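Local coordinates for IG hypothetical 16092 (Bacillus cereus ATCC 14579, PDB 1YQH), which is of unknown function but may bind thiamine, at residues Ala64-Ala67 / Cys68-Gly72. Sequence-based numbering, arbitrary orientation.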
loop_
_atom_site.group_PDB
_atom_site.type_symbol
_atom_site.label_atom_id
_atom_site.label_comp_id
_atom_site.label_asym_id
_atom_site.label_seq_id
_atom_site.Cartn_x
_atom_site.Cartn_y
_atom_site.Cartn_z
ATOM N N ALA A 64 12.627 8.476 8.783
ATOM C CA ALA A 64 12.171 7.283 9.514
ATOM C C ALA A 64 12.802 6.051 8.899
ATOM O O ALA A 64 13.353 5.217 9.606
ATOM C CB ALA A 64 10.636 7.163 9.480
ATOM N N GLN A 65 12.733 5.935 7.570
ATOM C CA GLN A 65 13.364 4.776 6.932
ATOM C C GLN A 65 14.894 4.796 7.110
ATOM O O GLN A 65 15.503 3.753 7.321
ATOM C CB GLN A 65 12.903 4.579 5.478
ATOM C CG GLN A 65 13.516 5.472 4.475
ATOM C CD GLN A 65 13.093 5.173 3.021
ATOM O OE1 GLN A 65 12.336 4.235 2.717
ATOM N NE2 GLN A 65 13.589 5.988 2.125
ATOM N N GLN A 66 15.513 5.982 7.072
ATOM C CA GLN A 66 16.948 6.062 7.330
ATOM C C GLN A 66 17.267 5.671 8.775
ATOM O O GLN A 66 18.287 5.025 9.027
ATOM C CB GLN A 66 17.523 7.455 6.997
ATOM C CG GLN A 66 19.035 7.556 7.208
ATOM C CD GLN A 66 19.822 6.609 6.331
ATOM O OE1 GLN A 66 20.751 5.937 6.796
ATOM N NE2 GLN A 66 19.472 6.556 5.054
ATOM N N ALA A 67 16.399 6.045 9.718
ATOM C CA ALA A 67 16.604 5.645 11.125
ATOM C C ALA A 67 16.674 4.117 11.266
ATOM O O ALA A 67 17.445 3.600 12.081
ATOM C CB ALA A 67 15.520 6.222 12.033
ATOM N N CYS A 68 15.881 3.409 10.468
ATOM C CA CYS A 68 15.903 1.949 10.476
ATOM C C CYS A 68 17.288 1.423 10.084
ATOM O O CYS A 68 17.857 0.556 10.754
ATOM C CB CYS A 68 14.859 1.385 9.509
ATOM S SG CYS A 68 13.141 1.621 9.977
ATOM N N VAL A 69 17.834 1.972 9.004
ATOM C CA VAL A 69 19.174 1.613 8.526
ATOM C C VAL A 69 20.243 1.969 9.563
ATOM O O VAL A 69 21.143 1.159 9.856
ATOM C CB VAL A 69 19.462 2.279 7.159
ATOM C CG1 VAL A 69 20.915 2.043 6.708
ATOM C CG2 VAL A 69 18.465 1.741 6.111
ATOM N N ASP A 70 20.134 3.163 10.144
ATOM C CA ASP A 70 21.077 3.576 11.197
ATOM C C ASP A 70 21.013 2.634 12.412
ATOM O O ASP A 70 22.024 2.422 13.105
ATOM C CB ASP A 70 20.803 5.012 11.638
ATOM C CG ASP A 70 21.078 6.039 10.548
ATOM O OD1 ASP A 70 21.816 5.747 9.584
ATOM O OD2 ASP A 70 20.541 7.165 10.671
ATOM N N ALA A 71 19.830 2.076 12.655
ATOM C CA ALA A 71 19.598 1.147 13.756
ATOM C C ALA A 71 20.080 -0.283 13.446
ATOM O O ALA A 71 20.021 -1.167 14.312
ATOM C CB ALA A 71 18.126 1.151 14.148
ATOM N N GLY A 72 20.554 -0.508 12.228
ATOM C CA GLY A 72 21.066 -1.826 11.843
ATOM C C GLY A 72 20.342 -2.552 10.721
ATOM O O GLY A 72 20.739 -3.660 10.346
#
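Gln66 and Asp70, one turn apart in the last two turns of helix 54-70, are joined by a backbone bond from Asp70 N to Gln66 O (2.9 Å). Two residues earlier the pattern is looser: Cys68 N donates to Ala64 O at 3.2 Å and, weakly, to Gln65 O as well, which also receives a weak bond from Val69 N. At the end, Ala71 N still donates to Ala67 O at 2.9 Å, and Gly72 N turns back to Val69 O at 3.0 Å. With Gly72 at a positive phi of 118°, this is a Schellman motif, a common way of closing a helix, here ahead of strand 75-84. The helix is one of two long ones packed on the four-stranded antiparallel sheet of a ferredoxin-like β-α-β-β-α-β fold. Its inward side carries Cys68, whose SG, set beside its own backbone N (chi1 -69°), lies 3.6 Å from Ala64 O; the Cys68 side chain packs against Val14, Val76, Val26 and Ala30. The bond from CA to CB of Gln65 leads away from the next turn, and its OE1 is hydrogen-bonded to Thr78 OG1. On the outer side the Gln66 chain, bent at chi2 (61°), crosses the Asp70 side chain at about a right angle, CG 3.8 Å from Asp70 OD2. Beside it, Val69 lays CG2 3.8 Å from Gln65 O and packs against Tyr84 of the second subunit.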